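Local coordinates for protein light Chain (Clostridium botulinum, PDB 6BVD) that probably acts as a zinc-dependent endopeptidase, the catalytic light chain of a mosaic botulinum neurotoxin that cleaves a neuronal SNARE protein, at residues I21-P26 / Y35-Q40; G236-Y241 / Y345-S350; Q285-V290 / K340-Y345. All blocks are in the same frame, centred on the assembly; numbering follows the deposited sequence.

Contact 1: residues I21-P26 / Y35-Q40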
# COMPACT_ATOMS: atom_id res chain seq x y z
N ILE A 21 20.48 -7.37 -0.30
CA ILE A 21 21.43 -6.36 0.13
C ILE A 21 22.85 -6.88 0.08
O ILE A 21 23.20 -7.76 0.90
CB ILE A 21 21.17 -5.90 1.55
CG1 ILE A 21 19.73 -5.38 1.72
CG2 ILE A 21 22.13 -4.81 1.93
CD1 ILE A 21 19.47 -4.95 3.11
N ILE A 22 23.63 -6.32 -0.84
CA ILE A 22 25.05 -6.69 -1.04
C ILE A 22 25.85 -5.44 -1.34
O ILE A 22 25.29 -4.37 -1.55
CB ILE A 22 25.26 -7.68 -2.20
CG1 ILE A 22 24.81 -7.03 -3.51
CG2 ILE A 22 24.52 -8.98 -2.00
CD1 ILE A 22 24.79 -7.98 -4.64
N TYR A 23 27.18 -5.54 -1.29
CA TYR A 23 28.02 -4.44 -1.78
C TYR A 23 28.31 -4.59 -3.25
O TYR A 23 28.66 -5.69 -3.72
CB TYR A 23 29.33 -4.36 -0.98
CG TYR A 23 29.14 -3.54 0.29
CD1 TYR A 23 29.55 -2.21 0.35
CD2 TYR A 23 28.52 -4.09 1.40
CE1 TYR A 23 29.37 -1.46 1.51
CE2 TYR A 23 28.33 -3.35 2.55
CZ TYR A 23 28.76 -2.05 2.60
OH TYR A 23 28.56 -1.34 3.76
N ILE A 24 28.16 -3.53 -4.04
CA ILE A 24 28.46 -3.74 -5.44
C ILE A 24 29.51 -2.75 -5.93
O ILE A 24 29.60 -1.62 -5.46
CB ILE A 24 27.21 -3.66 -6.33
CG1 ILE A 24 26.79 -2.22 -6.56
CG2 ILE A 24 26.09 -4.45 -5.75
CD1 ILE A 24 25.46 -2.14 -7.33
N ARG A 25 30.30 -3.19 -6.89
CA ARG A 25 31.32 -2.34 -7.55
C ARG A 25 30.71 -1.86 -8.84
O ARG A 25 30.66 -2.62 -9.80
CB ARG A 25 32.61 -3.13 -7.82
CG ARG A 25 33.77 -2.23 -8.29
CD ARG A 25 35.06 -3.06 -8.60
NE ARG A 25 34.89 -3.88 -9.81
CZ ARG A 25 35.86 -4.59 -10.36
NH1 ARG A 25 37.06 -4.55 -9.83
NH2 ARG A 25 35.65 -5.31 -11.45
N PRO A 26 30.20 -0.62 -8.88
CA PRO A 26 29.38 -0.29 -10.06
C PRO A 26 30.25 0.03 -11.30
O PRO A 26 31.46 0.19 -11.18
CB PRO A 26 28.51 0.91 -9.58
CG PRO A 26 29.10 1.40 -8.34
CD PRO A 26 30.15 0.42 -7.84
N TYR A 35 33.42 -0.06 -3.63
CA TYR A 35 32.14 -0.78 -3.44
C TYR A 35 31.14 0.08 -2.70
O TYR A 35 31.52 0.89 -1.89
CB TYR A 35 32.35 -2.09 -2.68
CG TYR A 35 32.99 -3.20 -3.51
CD1 TYR A 35 32.21 -4.24 -4.03
CD2 TYR A 35 34.35 -3.20 -3.79
CE1 TYR A 35 32.76 -5.25 -4.78
CE2 TYR A 35 34.92 -4.22 -4.55
CZ TYR A 35 34.13 -5.24 -5.04
OH TYR A 35 34.69 -6.24 -5.80
N PHE A 36 29.86 -0.13 -3.00
CA PHE A 36 28.76 0.63 -2.41
C PHE A 36 27.69 -0.33 -1.92
O PHE A 36 27.35 -1.28 -2.63
CB PHE A 36 28.12 1.59 -3.43
CG PHE A 36 29.04 2.67 -3.94
CD1 PHE A 36 28.98 3.97 -3.44
CD2 PHE A 36 29.91 2.40 -4.96
CE1 PHE A 36 29.81 4.96 -3.93
CE2 PHE A 36 30.76 3.39 -5.47
CZ PHE A 36 30.73 4.67 -4.95
N LYS A 37 27.12 -0.04 -0.76
CA LYS A 37 25.98 -0.82 -0.25
C LYS A 37 24.76 -0.61 -1.17
O LYS A 37 24.36 0.54 -1.43
CB LYS A 37 25.67 -0.42 1.19
CG LYS A 37 24.78 -1.42 1.91
CD LYS A 37 24.51 -1.03 3.33
CE LYS A 37 23.76 -2.14 4.08
NZ LYS A 37 23.63 -1.83 5.51
N ALA A 38 24.21 -1.71 -1.68
CA ALA A 38 23.12 -1.65 -2.68
C ALA A 38 21.94 -2.53 -2.30
O ALA A 38 22.10 -3.53 -1.55
CB ALA A 38 23.67 -2.04 -4.07
N PHE A 39 20.75 -2.14 -2.80
CA PHE A 39 19.45 -2.70 -2.36
C PHE A 39 18.63 -3.12 -3.58
O PHE A 39 18.40 -2.32 -4.48
CB PHE A 39 18.72 -1.65 -1.48
CG PHE A 39 19.53 -1.18 -0.29
CD1 PHE A 39 19.30 -1.68 0.98
CD2 PHE A 39 20.56 -0.26 -0.46
CE1 PHE A 39 20.02 -1.25 2.05
CE2 PHE A 39 21.31 0.15 0.60
CZ PHE A 39 21.05 -0.34 1.87
N GLN A 40 18.28 -4.40 -3.67
CA GLN A 40 17.64 -4.92 -4.86
C GLN A 40 16.15 -4.75 -4.71
O GLN A 40 15.47 -5.58 -4.10
CB GLN A 40 17.96 -6.41 -5.13
CG GLN A 40 17.68 -6.77 -6.58
CD GLN A 40 17.99 -8.20 -6.95
OE1 GLN A 40 17.85 -8.58 -8.11
NE2 GLN A 40 18.43 -9.01 -5.97
O HOH W 1 26.49 -2.59 6.09
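Strands 21-24 and 36-40 pair antiparallel as the two arms of a beta hairpin, with Ile22 facing Ala38 and Ile24 facing Phe36 as hydrogen-bonded pairs. Four backbone bonds close these two pairs; the bond from Ile24 N to Phe36 O spans 2.8 Å, whereas Ile22 N to Ala38 O is the longest at 3.3 Å. Alongside these bonds the CA-H groups of Ile21, Tyr23 and Tyr35 point at Ala38 O, Phe36 O and Ile24 O.

Two CH-pi contacts lie across the hairpin. Lys37 CB sits over one face of the Tyr23 ring, 4.0 Å from its centroid, and Arg25 CB over a face of the Tyr35 ring, 3.8 Å from its centroid. The extended Lys37 chain, with CG anti to the backbone N (chi1 -164°), runs on past Tyr23 OH to bring CE within 3.8 Å of Ile21 CG2; its NZ is held by the carbonyls of Tyr12 and Asp14 and by a water.

Apolar contacts finish the pairing. Ile24 CD1 meets the methyl of Ala38 at 3.7 Å, Ile21 CG1 touches Phe39 CD1, and Pro26 CD abuts the edge of the Phe36 ring at CD2, 3.5 Å away.

The hairpin lies inside the mixed sheet, flanked by strand 138-142 beside 21-24 and strand 45-48 beside 36-40, with Ile22 and Ala38 both reaching Trp46.

Contact 2: residues G236-Y241 / Y345-S350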
# COMPACT_ATOMS: atom_id res chain seq x y z
N GLY A 236 16.93 1.60 -23.66
CA GLY A 236 18.35 1.19 -23.59
C GLY A 236 18.52 -0.35 -23.51
O GLY A 236 19.40 -0.92 -24.12
N LEU A 237 17.65 -1.00 -22.75
CA LEU A 237 17.70 -2.46 -22.58
C LEU A 237 17.44 -3.15 -23.91
O LEU A 237 18.02 -4.20 -24.22
CB LEU A 237 16.69 -2.93 -21.51
CG LEU A 237 17.04 -2.57 -20.06
CD1 LEU A 237 15.99 -3.03 -19.08
CD2 LEU A 237 18.42 -3.21 -19.66
N TYR A 238 16.55 -2.56 -24.71
CA TYR A 238 16.26 -3.06 -26.05
C TYR A 238 17.25 -2.52 -27.12
O TYR A 238 17.13 -2.85 -28.30
CB TYR A 238 14.79 -2.73 -26.44
CG TYR A 238 13.82 -3.78 -25.94
CD1 TYR A 238 13.66 -5.00 -26.61
CD2 TYR A 238 13.04 -3.56 -24.80
CE1 TYR A 238 12.72 -5.98 -26.14
CE2 TYR A 238 12.14 -4.52 -24.33
CZ TYR A 238 11.97 -5.72 -25.01
OH TYR A 238 11.04 -6.63 -24.52
N GLY A 239 18.21 -1.70 -26.70
CA GLY A 239 19.24 -1.22 -27.61
C GLY A 239 18.70 -0.21 -28.66
O GLY A 239 19.29 -0.07 -29.74
N THR A 240 17.58 0.45 -28.35
CA THR A 240 16.97 1.46 -29.26
C THR A 240 17.22 2.88 -28.78
O THR A 240 16.67 3.84 -29.33
CB THR A 240 15.41 1.29 -29.36
OG1 THR A 240 14.84 1.71 -28.14
CG2 THR A 240 15.01 -0.18 -29.63
N TYR A 241 18.06 3.02 -27.76
CA TYR A 241 18.32 4.32 -27.13
C TYR A 241 18.98 5.31 -28.09
O TYR A 241 19.92 4.97 -28.81
CB TYR A 241 19.19 4.10 -25.89
CG TYR A 241 19.42 5.26 -24.93
CD1 TYR A 241 18.68 5.35 -23.76
CD2 TYR A 241 20.41 6.21 -25.17
CE1 TYR A 241 18.90 6.37 -22.86
CE2 TYR A 241 20.63 7.24 -24.28
CZ TYR A 241 19.88 7.31 -23.13
OH TYR A 241 20.08 8.33 -22.22
N TYR A 345 8.27 -3.58 -31.97
CA TYR A 345 8.59 -2.16 -32.02
C TYR A 345 7.41 -1.37 -31.47
O TYR A 345 7.59 -0.44 -30.68
CB TYR A 345 8.91 -1.75 -33.47
CG TYR A 345 9.53 -0.38 -33.60
CD1 TYR A 345 10.90 -0.21 -33.54
CD2 TYR A 345 8.73 0.76 -33.77
CE1 TYR A 345 11.48 1.05 -33.66
CE2 TYR A 345 9.29 2.01 -33.89
CZ TYR A 345 10.67 2.15 -33.83
OH TYR A 345 11.25 3.42 -33.95
N LYS A 346 6.20 -1.80 -31.80
CA LYS A 346 5.02 -1.11 -31.33
C LYS A 346 4.93 -1.24 -29.82
O LYS A 346 4.65 -0.25 -29.13
CB LYS A 346 3.77 -1.67 -32.02
CG LYS A 346 2.45 -1.06 -31.60
CD LYS A 346 1.31 -1.78 -32.34
CE LYS A 346 -0.05 -1.20 -32.00
NZ LYS A 346 -1.08 -1.79 -32.92
N LYS A 347 5.24 -2.41 -29.30
CA LYS A 347 5.23 -2.67 -27.88
C LYS A 347 6.24 -1.83 -27.13
O LYS A 347 5.91 -1.22 -26.14
CB LYS A 347 5.48 -4.14 -27.60
CG LYS A 347 5.49 -4.51 -26.13
CD LYS A 347 5.90 -5.94 -25.85
CE LYS A 347 7.40 -6.12 -25.90
NZ LYS A 347 7.88 -7.39 -25.32
N ILE A 348 7.45 -1.73 -27.65
CA ILE A 348 8.46 -0.96 -26.99
C ILE A 348 8.01 0.48 -26.88
O ILE A 348 8.20 1.09 -25.88
CB ILE A 348 9.79 -1.04 -27.74
CG1 ILE A 348 10.33 -2.46 -27.72
CG2 ILE A 348 10.79 -0.09 -27.16
CD1 ILE A 348 11.51 -2.68 -28.61
N TYR A 349 7.40 1.01 -27.92
CA TYR A 349 7.00 2.39 -27.94
C TYR A 349 5.60 2.64 -27.45
O TYR A 349 5.13 3.72 -27.55
CB TYR A 349 7.30 3.07 -29.28
CG TYR A 349 8.77 3.26 -29.38
CD1 TYR A 349 9.38 4.35 -28.79
CD2 TYR A 349 9.56 2.30 -29.97
CE1 TYR A 349 10.74 4.50 -28.84
CE2 TYR A 349 10.92 2.44 -30.02
CZ TYR A 349 11.50 3.55 -29.46
OH TYR A 349 12.85 3.68 -29.51
N SER A 350 4.93 1.60 -27.01
CA SER A 350 3.66 1.72 -26.33
C SER A 350 3.74 2.36 -24.95
O SER A 350 2.80 2.90 -24.47
CB SER A 350 2.93 0.40 -26.29
OG SER A 350 3.43 -0.43 -25.30
O HOH W 2 10.07 -9.03 -26.09
O HOH W 3 14.76 5.57 -28.58
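The Tyr238 ring carries Ile348 CD1 over one face, 4.0 Å from its centroid, while a water lies in plane at its edge beside OH. The Tyr349 ring meets this contact at its hydroxyl end: a second water lies in its plane at the edge, and His235 stacks on the ring.

Tyr238 follows helix 222-237, the zinc-protease helix with the HExxH pattern whose His228 and His232 bind the zinc ion. The helix ends in a Schellman motif, with Gly239 at positive phi (70°), and the residues after the helix turn Tyr238 and Thr240 toward the end of helix 338-348.

Lys347 bends at chi3 (80°), which brings NZ to Tyr238 OH for a weak bond of 3.3 Å. The stronger partner of both groups is Glu112, which forms a salt bridge with Lys347 and a hydrogen bond with Tyr238; the first water also joins NZ and OH.

On the other flank Thr240 OG1, hydrogen-bonded to His235 O, also lies 3.1 Å from Tyr349 OH. The second water bridges the two segments, donating to Thr240 O and accepting from Tyr349 OH at 2.8 Å.

Contact 3: residues Q285-V290 / K340-Y345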
# COMPACT_ATOMS: atom_id res chain seq x y z
N GLN A 285 13.40 6.37 -40.23
CA GLN A 285 14.82 6.11 -39.99
C GLN A 285 15.05 5.25 -38.73
O GLN A 285 15.81 4.26 -38.76
CB GLN A 285 15.59 7.41 -39.85
CG GLN A 285 16.17 7.96 -41.11
CD GLN A 285 16.94 9.24 -40.85
OE1 GLN A 285 16.54 10.05 -40.01
NE2 GLN A 285 18.05 9.42 -41.56
N LEU A 286 14.43 5.65 -37.62
CA LEU A 286 14.57 4.91 -36.35
C LEU A 286 14.08 3.47 -36.47
O LEU A 286 14.72 2.54 -35.99
CB LEU A 286 13.84 5.63 -35.22
CG LEU A 286 14.38 7.04 -34.95
CD1 LEU A 286 13.55 7.71 -33.89
CD2 LEU A 286 15.86 7.02 -34.53
N TYR A 287 12.92 3.29 -37.09
CA TYR A 287 12.36 1.98 -37.33
C TYR A 287 13.31 1.11 -38.15
O TYR A 287 13.52 -0.07 -37.84
CB TYR A 287 11.00 2.11 -38.00
CG TYR A 287 10.23 0.81 -38.20
CD1 TYR A 287 9.27 0.40 -37.27
CD2 TYR A 287 10.42 0.03 -39.34
CE1 TYR A 287 8.54 -0.78 -37.45
CE2 TYR A 287 9.69 -1.14 -39.54
CZ TYR A 287 8.75 -1.54 -38.60
OH TYR A 287 8.04 -2.71 -38.80
N ASN A 288 13.86 1.68 -39.22
CA ASN A 288 14.77 0.90 -40.07
C ASN A 288 16.13 0.66 -39.42
O ASN A 288 16.77 -0.37 -39.69
CB ASN A 288 14.93 1.56 -41.43
CG ASN A 288 13.66 1.45 -42.25
OD1 ASN A 288 13.00 0.40 -42.23
ND2 ASN A 288 13.29 2.53 -42.94
N LYS A 289 16.58 1.57 -38.57
CA LYS A 289 17.83 1.35 -37.85
C LYS A 289 17.68 0.16 -36.89
O LYS A 289 18.55 -0.73 -36.86
CB LYS A 289 18.25 2.60 -37.08
CG LYS A 289 19.51 2.40 -36.22
CD LYS A 289 19.77 3.62 -35.35
CE LYS A 289 18.51 3.96 -34.48
NZ LYS A 289 18.29 3.13 -33.21
N VAL A 290 16.59 0.14 -36.13
CA VAL A 290 16.38 -0.93 -35.15
C VAL A 290 16.24 -2.28 -35.85
O VAL A 290 16.79 -3.28 -35.39
CB VAL A 290 15.13 -0.70 -34.22
CG1 VAL A 290 14.93 -1.91 -33.25
CG2 VAL A 290 15.27 0.59 -33.43
N LYS A 340 6.34 -9.98 -36.65
CA LYS A 340 6.66 -9.99 -35.23
C LYS A 340 7.52 -8.77 -34.86
O LYS A 340 7.42 -8.25 -33.75
CB LYS A 340 7.35 -11.31 -34.84
CG LYS A 340 6.41 -12.49 -34.76
CD LYS A 340 7.21 -13.75 -34.37
CE LYS A 340 6.37 -14.73 -33.58
NZ LYS A 340 7.18 -15.94 -33.20
N PHE A 341 8.37 -8.30 -35.78
CA PHE A 341 9.16 -7.11 -35.50
C PHE A 341 8.29 -5.86 -35.36
O PHE A 341 8.49 -5.03 -34.49
CB PHE A 341 10.21 -6.85 -36.59
CG PHE A 341 10.98 -5.60 -36.34
CD1 PHE A 341 12.04 -5.61 -35.45
CD2 PHE A 341 10.61 -4.40 -36.94
CE1 PHE A 341 12.74 -4.46 -35.18
CE2 PHE A 341 11.29 -3.25 -36.66
CZ PHE A 341 12.36 -3.27 -35.78
N GLU A 342 7.33 -5.72 -36.26
CA GLU A 342 6.45 -4.56 -36.18
C GLU A 342 5.71 -4.53 -34.85
O GLU A 342 5.62 -3.48 -34.20
CB GLU A 342 5.47 -4.57 -37.35
CG GLU A 342 4.67 -3.28 -37.44
CD GLU A 342 3.69 -3.28 -38.59
OE1 GLU A 342 3.65 -4.29 -39.34
OE2 GLU A 342 2.95 -2.28 -38.73
N GLN A 343 5.24 -5.69 -34.38
CA GLN A 343 4.55 -5.75 -33.10
C GLN A 343 5.48 -5.48 -31.93
O GLN A 343 5.10 -4.81 -30.96
CB GLN A 343 3.85 -7.10 -32.93
CG GLN A 343 2.62 -7.24 -33.85
CD GLN A 343 1.62 -6.08 -33.70
OE1 GLN A 343 0.94 -5.95 -32.68
NE2 GLN A 343 1.52 -5.24 -34.74
N LEU A 344 6.73 -5.95 -32.01
CA LEU A 344 7.67 -5.68 -30.94
C LEU A 344 7.99 -4.18 -30.83
O LEU A 344 7.92 -3.58 -29.76
CB LEU A 344 8.96 -6.48 -31.16
CG LEU A 344 10.09 -6.11 -30.22
CD1 LEU A 344 9.66 -6.26 -28.77
CD2 LEU A 344 11.34 -7.02 -30.50
N TYR A 345 8.27 -3.58 -31.97
CA TYR A 345 8.59 -2.16 -32.02
C TYR A 345 7.41 -1.37 -31.47
O TYR A 345 7.59 -0.44 -30.68
CB TYR A 345 8.91 -1.75 -33.47
CG TYR A 345 9.53 -0.38 -33.60
CD1 TYR A 345 10.90 -0.21 -33.54
CD2 TYR A 345 8.73 0.76 -33.77
CE1 TYR A 345 11.48 1.05 -33.66
CE2 TYR A 345 9.29 2.01 -33.89
CZ TYR A 345 10.67 2.15 -33.83
OH TYR A 345 11.25 3.42 -33.95
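Tyr287 reaches from helix 280-301 across to helix 338-348 and meets Phe341, Glu342 and Tyr345 along its length. Its CG is anti to the backbone N, which carries the ring across to the other helix. At the root, CB lies beside the hydroxyl-bearing end of the Tyr345 ring, 4.2 Å from CZ. Farther out, CD1, on the ring's edge, stands over the face of Tyr345, 3.6 Å from CD2; the ring planes stand at 68°, so the pair is edge-to-face (T-shaped). CE1 touches both rings, Tyr345 at CD2 and Phe341 at CE2. CZ is met by Phe341 CE2 at 3.6 Å: here Tyr287 offers a face and Phe341 an edge, with planes at 80°. At the tip, OH rests against Glu342 CB at 3.5 Å and close to Glu342 CA, touching the aliphatic start of that side chain. Tyr287 thus presents an edge to one ring and a face to another, and the three rings form an aromatic cluster.

Val290, one turn farther along its helix, packs against the same cluster. Its CG1 meets the edge of the Phe341 ring in plane, 3.9 Å from CZ, and CG2 does the same for Tyr345 at CE1, 3.8 Å away. Leu286 CB touches Tyr345 OH at 3.6 Å. All of this is van der Waals and aromatic packing.

The axes of the two short helix segments approach to 11.5 Å, with their directions 120° apart, and large side chains bridge the gap. Farther along the same interface Phe341 packs on Leu291 and Leu344 on Tyr294, while Leu286 also reaches Ile242 and Tyr245 in the loop after helix 222-237.

In the fold
Contact 1 comes first along the chain and stands apart: its centre is about 28 Å from that of contact 2 and about 36 Å from that of contact 3, and it belongs to the mixed sheet. Contacts 2 and 3 are neighbours, with centres about 9 Å apart. Both use helix 338-348 and share Tyr345, and they meet where Thr240 packs on Val290 and Tyr238 on Leu344. Segments 285-290 and 340-345 fall between 236-241 and the end of 345-350 in sequence. Together contacts 2 and 3 join the end of the zinc-binding helix 222-237 to helices 280-301 and 338-348 in one helical region of the protease.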